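Local atomic coordinates of FERM, RhoGEF and pleckstrin domain protein 2 (Danio rerio, PDB entry 6D21), a protein that probably acts as a guanine nucleotide exchange factor activating RAC1 in semaphorin and integrin signalling, and is represented here by its FERM domain, a membrane-targeting module. Residues A[120-125]-A[180-185]; A[112-117]-A[217-222]; A[57-62]-A[66-71]. All coordinates share one frame; numbering follows the deposited sequence.

Contact 1 (A[120-125]-A[180-185]); sequences AALLAS and LEIARK
Ile182 spreads its two branches over Leu122 and Leu123, joining helix 172-183 to helix 117-132 inside the all-helical central lobe of the FERM domain. One branch goes to each leucine. The CD1 end of Ile182 meets CD2 of Leu122 at 3.5 Å, the two side chains crossing at a slant. A chi1 of -67° sets CG1 of Ile182 beside the backbone N and leaves CG2 anti to it, facing Leu123 CD2 at 3.6 Å. Here the side chains run past each other in opposite directions, and CD2 of Leu123 also rests on Ile182 CB. The same CD2 extends to the methyl of Ala183, CB at 4.3 Å, whose side chain also packs on Ile104 of helix 94-110. No hydrogen bond crosses between the segments, so the join is purely apolar. With an alanine in place of Ile182, Leu122 CD2 would probably lose its CD1 partner and Leu123 CD2 its CG2 partner, opening a gap between the helices. On the same segment, Arg184 grips Glu181 side-on, its NE and NH1 both donating to the single oxygen OE2, with NE at 2.9 Å.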
# COMPACT_ATOMS: atom_id res chain seq x y z
N ALA A 120 8.15 -3.26 15.16
CA ALA A 120 7.82 -4.43 14.36
C ALA A 120 7.29 -5.54 15.24
O ALA A 120 6.27 -6.17 14.93
CB ALA A 120 9.05 -4.93 13.59
N ALA A 121 7.99 -5.78 16.35
CA ALA A 121 7.60 -6.84 17.28
C ALA A 121 6.20 -6.59 17.87
O ALA A 121 5.41 -7.51 18.04
CB ALA A 121 8.64 -6.97 18.38
N LEU A 122 5.91 -5.33 18.15
CA LEU A 122 4.63 -4.95 18.73
C LEU A 122 3.49 -5.14 17.72
O LEU A 122 2.45 -5.71 18.06
CB LEU A 122 4.68 -3.50 19.21
CG LEU A 122 3.34 -2.96 19.69
CD1 LEU A 122 2.89 -3.72 20.93
CD2 LEU A 122 3.45 -1.45 19.95
N LEU A 123 3.69 -4.69 16.49
CA LEU A 123 2.74 -4.97 15.42
C LEU A 123 2.53 -6.48 15.25
O LEU A 123 1.40 -6.96 15.17
CB LEU A 123 3.20 -4.34 14.09
CG LEU A 123 3.11 -2.82 13.98
CD1 LEU A 123 3.91 -2.29 12.80
CD2 LEU A 123 1.62 -2.39 13.86
N ALA A 124 3.63 -7.23 15.21
CA ALA A 124 3.51 -8.67 15.02
C ALA A 124 2.75 -9.33 16.19
O ALA A 124 1.97 -10.27 15.99
CB ALA A 124 4.91 -9.30 14.88
N SER A 125 2.95 -8.81 17.41
CA SER A 125 2.30 -9.40 18.58
C SER A 125 0.79 -9.23 18.52
O SER A 125 0.05 -10.11 18.93
CB SER A 125 2.85 -8.80 19.88
OG SER A 125 2.33 -7.51 20.15
N LEU A 180 -3.81 -0.91 13.36
CA LEU A 180 -3.99 0.32 12.61
C LEU A 180 -3.53 1.55 13.40
O LEU A 180 -2.87 2.42 12.84
CB LEU A 180 -5.45 0.51 12.21
CG LEU A 180 -6.01 -0.59 11.32
CD1 LEU A 180 -7.49 -0.37 11.11
CD2 LEU A 180 -5.27 -0.59 10.02
N GLU A 181 -3.87 1.61 14.68
CA GLU A 181 -3.49 2.76 15.50
C GLU A 181 -1.97 2.90 15.62
O GLU A 181 -1.44 4.02 15.61
CB GLU A 181 -4.12 2.67 16.90
CG GLU A 181 -5.52 3.22 16.93
CD GLU A 181 -5.65 4.51 16.13
OE1 GLU A 181 -6.44 4.53 15.16
OE2 GLU A 181 -4.94 5.49 16.47
N ILE A 182 -1.28 1.77 15.74
CA ILE A 182 0.19 1.78 15.82
C ILE A 182 0.76 2.22 14.47
O ILE A 182 1.59 3.15 14.39
CB ILE A 182 0.77 0.40 16.19
CG1 ILE A 182 0.38 0.02 17.63
CG2 ILE A 182 2.28 0.38 16.03
CD1 ILE A 182 0.56 -1.43 17.93
N ALA A 183 0.28 1.58 13.41
CA ALA A 183 0.89 1.75 12.11
C ALA A 183 0.67 3.16 11.56
O ALA A 183 1.55 3.73 10.91
CB ALA A 183 0.35 0.71 11.13
N ARG A 184 -0.50 3.73 11.80
CA ARG A 184 -0.80 5.03 11.22
C ARG A 184 0.11 6.12 11.77
O ARG A 184 0.18 7.21 11.20
CB ARG A 184 -2.26 5.41 11.46
CG ARG A 184 -2.56 5.84 12.88
CD ARG A 184 -3.72 6.80 12.91
NE ARG A 184 -4.08 7.17 14.27
CZ ARG A 184 -3.75 8.32 14.85
NH1 ARG A 184 -4.12 8.55 16.10
NH2 ARG A 184 -3.06 9.23 14.18
N LYS A 185 0.83 5.83 12.85
CA LYS A 185 1.70 6.82 13.47
C LYS A 185 3.15 6.65 13.05
O LYS A 185 4.04 7.30 13.58
CB LYS A 185 1.58 6.75 15.01
CG LYS A 185 0.22 7.23 15.52
CD LYS A 185 0.20 7.43 17.03
CE LYS A 185 -0.56 6.32 17.73
NZ LYS A 185 -2.03 6.45 17.52

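Contact 2 (A[112-117]-A[217-222]); sequences RLSCTE and QGHTKI
Ser114 and His219 carry this contact between two lobes of the FERM domain: Ser114 sits in the loop joining helices 94-110 and 117-132 of the central lobe, and His219 at the turn of a beta hairpin in the PH-like C-terminal lobe. Across the contact OG of Ser114 lies 3.0 Å from ND1 of His219 and 3.3 Å from CE1 of the same ring, so the hydroxyl oxygen comes in obliquely, nearest the ND1-CE1 side of the ring. The Ser114 hydroxyl stands between its own backbone N and carbonyl carbon (chi1 54°), and from there it projects to the histidine. Met188, in the loop between helix 172-183 and strand 194-197, touches both side chains.

One shell out, the backbones set these groups in place. His219 is the third residue of a type II' turn from Gln217 to Thr220, and Gly218, with positive phi, is the second. Strands 212-217 and 220-226 meet there, with Gln217 N bonded to Thr220 O at 2.9 Å. On the other side, Leu113 forms the centre of an inverse gamma turn, whose bond from Ser114 N to Arg112 O is weak. The Leu113 side chain turns away from the hairpin, packing on Ile104 and Leu108 of helix 94-110. Thr116 then serves as N-cap of helix 117-132, and Glu117 OE2 is hydrogen-bonded to His155 NE2.

The contact is small and lies at the surface; between these two segments Ser114 and His219 are the residues that meet. In the hairpin, Gln217 O takes two bonds from Thr220: one from its backbone N, and one from OG1 at 2.9 Å, which approaches in the carbonyl plane.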
# COMPACT_ATOMS: atom_id res chain seq x y z
N ARG A 112 8.19 -2.92 2.89
CA ARG A 112 7.71 -1.59 2.54
C ARG A 112 7.58 -0.77 3.82
O ARG A 112 8.00 0.38 3.89
CB ARG A 112 6.38 -1.65 1.80
CG ARG A 112 6.43 -2.39 0.48
CD ARG A 112 5.44 -1.82 -0.51
NE ARG A 112 6.07 -0.86 -1.41
CZ ARG A 112 6.30 -1.09 -2.69
NH1 ARG A 112 5.93 -2.24 -3.23
NH2 ARG A 112 6.89 -0.17 -3.44
N LEU A 113 6.99 -1.39 4.83
CA LEU A 113 6.83 -0.74 6.12
C LEU A 113 8.07 -0.99 6.97
O LEU A 113 8.11 -1.94 7.75
CB LEU A 113 5.59 -1.28 6.84
CG LEU A 113 5.34 -0.66 8.22
CD1 LEU A 113 5.18 0.84 8.07
CD2 LEU A 113 4.14 -1.30 8.87
N SER A 114 9.09 -0.17 6.80
CA SER A 114 10.26 -0.29 7.67
C SER A 114 10.01 0.52 8.94
O SER A 114 9.38 1.58 8.91
CB SER A 114 11.53 0.18 6.98
OG SER A 114 11.36 1.49 6.47
N CYS A 115 10.49 -0.01 10.07
CA CYS A 115 10.32 0.63 11.37
C CYS A 115 11.35 0.03 12.33
O CYS A 115 12.13 -0.85 11.93
CB CYS A 115 8.90 0.42 11.90
SG CYS A 115 8.34 -1.32 11.91
N THR A 116 11.35 0.47 13.58
CA THR A 116 12.30 -0.10 14.54
C THR A 116 11.91 -1.55 14.83
O THR A 116 10.80 -1.97 14.56
CB THR A 116 12.33 0.70 15.87
OG1 THR A 116 11.02 0.73 16.46
CG2 THR A 116 12.79 2.13 15.62
N GLU A 117 12.85 -2.31 15.36
CA GLU A 117 12.60 -3.70 15.71
C GLU A 117 11.50 -3.84 16.77
O GLU A 117 10.64 -4.71 16.67
CB GLU A 117 13.90 -4.35 16.19
CG GLU A 117 13.74 -5.77 16.69
CD GLU A 117 15.04 -6.33 17.24
OE1 GLU A 117 15.01 -6.94 18.33
OE2 GLU A 117 16.09 -6.15 16.58
N GLN A 217 15.09 11.28 1.64
CA GLN A 217 16.48 10.95 1.36
C GLN A 217 16.78 9.72 2.17
O GLN A 217 16.83 9.78 3.40
CB GLN A 217 17.42 12.10 1.73
CG GLN A 217 18.84 11.92 1.23
CD GLN A 217 19.72 13.13 1.51
OE1 GLN A 217 19.28 14.11 2.12
NE2 GLN A 217 20.98 13.06 1.07
N GLY A 218 16.97 8.59 1.50
CA GLY A 218 17.01 7.32 2.19
C GLY A 218 15.64 7.07 2.78
O GLY A 218 14.65 7.15 2.05
N HIS A 219 15.57 6.80 4.08
CA HIS A 219 14.29 6.55 4.75
C HIS A 219 13.90 7.70 5.67
O HIS A 219 12.95 7.59 6.45
CB HIS A 219 14.33 5.25 5.55
CG HIS A 219 14.19 4.02 4.70
ND1 HIS A 219 13.05 3.25 4.70
CD2 HIS A 219 15.03 3.44 3.82
CE1 HIS A 219 13.20 2.24 3.87
NE2 HIS A 219 14.40 2.33 3.32
N THR A 220 14.63 8.80 5.58
CA THR A 220 14.31 9.98 6.37
C THR A 220 13.63 11.03 5.49
O THR A 220 14.11 11.38 4.41
CB THR A 220 15.57 10.57 7.05
OG1 THR A 220 16.55 10.87 6.06
CG2 THR A 220 16.17 9.57 8.03
N LYS A 221 12.49 11.50 5.96
CA LYS A 221 11.68 12.44 5.20
C LYS A 221 12.26 13.83 5.31
O LYS A 221 12.36 14.38 6.40
CB LYS A 221 10.24 12.41 5.71
CG LYS A 221 9.27 13.22 4.88
CD LYS A 221 7.95 13.42 5.63
CE LYS A 221 7.34 12.10 6.07
NZ LYS A 221 5.97 12.30 6.67
N ILE A 222 12.65 14.40 4.17
CA ILE A 222 13.24 15.73 4.13
C ILE A 222 12.20 16.85 3.99
O ILE A 222 12.46 17.99 4.38
CB ILE A 222 14.25 15.87 2.97
CG1 ILE A 222 15.13 14.63 2.89
CG2 ILE A 222 15.11 17.10 3.15
CD1 ILE A 222 15.99 14.45 4.12

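Contact 3 (A[57-62]-A[66-71]); sequences VWLDPS and VKQVRR
The carboxamide of Gln68 is set between Leu59 and Asp60: CD1 of Leu59 lies over one face, 3.6 Å from both OE1 and NE2, and CB of Asp60 is on the other side of the plane, 3.4 Å from OE1. The Leu59 and Gln68 side chains cross at about a right angle. The amide pairs with both backbone polar groups of Asp60. Asp60 N donates to a lone pair of Gln68 OE1 at 2.9 Å, in the carbonyl plane. Gln68 NE2 returns a bond to Asp60 O at 2.8 Å, that oxygen lying 23° out of the amide plane. Two bonds to one residue fix the rotation of the amide, which the chain delivers by running extended beyond CG (chi2 -178°).

All this belongs to the ubiquitin-like N-terminal lobe, where the chain leaves edge strand 56-58 and loops round to strand 76-81. The glutamine spans that loop; its NE2 also makes weak bonds to the carbonyls of Lys63 and Leu64. Leu59 packs inward on Leu29 of helix 26-36 and on Phe77, which Val69 also touches.

Just beyond, Asp60 closes an Asx turn. Its OD1 accepts from Ser62 N at 3.0 Å and from Ser62 OG at 2.6 Å, the two donors coming from the same face of the carboxylate.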
# COMPACT_ATOMS: atom_id res chain seq x y z
N VAL A 57 2.33 -3.86 -11.00
CA VAL A 57 1.83 -2.69 -11.73
C VAL A 57 0.35 -2.53 -11.39
O VAL A 57 -0.30 -3.53 -11.15
CB VAL A 57 2.02 -2.85 -13.25
CG1 VAL A 57 1.37 -1.72 -14.02
CG2 VAL A 57 3.50 -2.94 -13.59
N TRP A 58 -0.18 -1.30 -11.34
CA TRP A 58 -1.61 -1.11 -11.09
C TRP A 58 -2.44 -1.42 -12.31
O TRP A 58 -2.08 -1.05 -13.43
CB TRP A 58 -1.91 0.32 -10.62
CG TRP A 58 -1.44 0.59 -9.24
CD1 TRP A 58 -0.32 1.30 -8.88
CD2 TRP A 58 -2.05 0.16 -8.01
NE1 TRP A 58 -0.20 1.33 -7.51
CE2 TRP A 58 -1.24 0.63 -6.95
CE3 TRP A 58 -3.19 -0.60 -7.71
CZ2 TRP A 58 -1.55 0.39 -5.61
CZ3 TRP A 58 -3.49 -0.85 -6.37
CH2 TRP A 58 -2.67 -0.35 -5.34
N LEU A 59 -3.56 -2.11 -12.10
CA LEU A 59 -4.54 -2.28 -13.16
C LEU A 59 -5.30 -0.96 -13.39
O LEU A 59 -5.86 -0.38 -12.46
CB LEU A 59 -5.51 -3.41 -12.81
CG LEU A 59 -6.55 -3.84 -13.84
CD1 LEU A 59 -5.91 -4.49 -15.06
CD2 LEU A 59 -7.55 -4.78 -13.21
N ASP A 60 -5.28 -0.50 -14.62
CA ASP A 60 -6.05 0.66 -15.05
C ASP A 60 -7.50 0.25 -15.30
O ASP A 60 -7.78 -0.53 -16.22
CB ASP A 60 -5.42 1.25 -16.31
CG ASP A 60 -6.08 2.55 -16.76
OD1 ASP A 60 -7.21 2.88 -16.33
OD2 ASP A 60 -5.45 3.25 -17.59
N PRO A 61 -8.44 0.80 -14.52
CA PRO A 61 -9.84 0.38 -14.63
C PRO A 61 -10.53 0.79 -15.93
O PRO A 61 -11.58 0.25 -16.27
CB PRO A 61 -10.51 1.05 -13.42
CG PRO A 61 -9.56 2.08 -12.93
CD PRO A 61 -8.19 1.74 -13.40
N SER A 62 -9.94 1.72 -16.68
CA SER A 62 -10.62 2.26 -17.86
C SER A 62 -10.17 1.59 -19.15
O SER A 62 -10.78 1.77 -20.21
CB SER A 62 -10.41 3.77 -17.94
OG SER A 62 -9.04 4.10 -17.77
N VAL A 66 -7.04 -7.14 -21.51
CA VAL A 66 -6.18 -7.80 -22.51
C VAL A 66 -5.18 -6.85 -23.15
O VAL A 66 -4.19 -7.28 -23.75
CB VAL A 66 -7.02 -8.48 -23.65
CG1 VAL A 66 -7.66 -9.78 -23.17
CG2 VAL A 66 -8.06 -7.53 -24.25
N LYS A 67 -5.43 -5.55 -23.04
CA LYS A 67 -4.49 -4.54 -23.52
C LYS A 67 -3.43 -4.17 -22.48
O LYS A 67 -2.52 -3.39 -22.77
CB LYS A 67 -5.25 -3.28 -23.95
CG LYS A 67 -5.93 -3.37 -25.31
CD LYS A 67 -6.19 -1.97 -25.89
CE LYS A 67 -6.52 -2.04 -27.38
NZ LYS A 67 -6.62 -0.68 -28.00
N GLN A 68 -3.53 -4.70 -21.26
CA GLN A 68 -2.59 -4.34 -20.20
C GLN A 68 -1.67 -5.49 -19.82
O GLN A 68 -0.56 -5.28 -19.32
CB GLN A 68 -3.34 -3.86 -18.96
CG GLN A 68 -4.35 -2.74 -19.21
CD GLN A 68 -5.01 -2.27 -17.93
OE1 GLN A 68 -4.35 -1.89 -16.97
NE2 GLN A 68 -6.34 -2.31 -17.91
N VAL A 69 -2.15 -6.71 -20.05
CA VAL A 69 -1.45 -7.92 -19.62
C VAL A 69 -1.37 -8.94 -20.75
O VAL A 69 -2.34 -9.15 -21.47
CB VAL A 69 -2.14 -8.57 -18.41
CG1 VAL A 69 -1.24 -9.61 -17.80
CG2 VAL A 69 -2.52 -7.51 -17.37
N ARG A 70 -0.22 -9.60 -20.90
CA ARG A 70 -0.00 -10.50 -22.02
C ARG A 70 -0.79 -11.82 -21.96
O ARG A 70 -1.51 -12.17 -22.89
CB ARG A 70 1.49 -10.83 -22.15
CG ARG A 70 1.78 -11.99 -23.08
CD ARG A 70 3.27 -12.23 -23.21
NE ARG A 70 3.93 -11.07 -23.79
CZ ARG A 70 5.25 -10.97 -23.95
NH1 ARG A 70 6.04 -11.96 -23.59
NH2 ARG A 70 5.76 -9.87 -24.49
N ARG A 71 -0.60 -12.55 -20.87
CA ARG A 71 -1.33 -13.80 -20.62
C ARG A 71 -2.22 -13.62 -19.40
O ARG A 71 -1.82 -13.97 -18.30
CB ARG A 71 -0.36 -14.97 -20.38
CG ARG A 71 0.56 -15.31 -21.53
CD ARG A 71 -0.22 -15.81 -22.71
NE ARG A 71 0.55 -16.76 -23.49
CZ ARG A 71 0.38 -16.96 -24.79
NH1 ARG A 71 -0.53 -16.25 -25.44
NH2 ARG A 71 1.13 -17.85 -25.44

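Overall arrangement
The three contacts sample the three lobes of the FERM cloverleaf. Contact 3 lies within the ubiquitin-like lobe, contact 1 within the helical lobe, and contact 2 bridges the helical and PH-like lobes. Contacts 1 and 2 are neighbours, with centres 15 Å apart, and contact 1 is nested in the chain loop that contact 2 closes. They touch directly: Leu123 CD1 packs on Leu113 CD2 at 4.1 Å, and Ala120 N lies 3.8 Å from Cys115 SG. Contact 3 closes earlier in the sequence and sits across the chain's centre from both. Its centre is about 33 Å from that of contact 1, and its nearest atoms stay about 8 Å from contact 2.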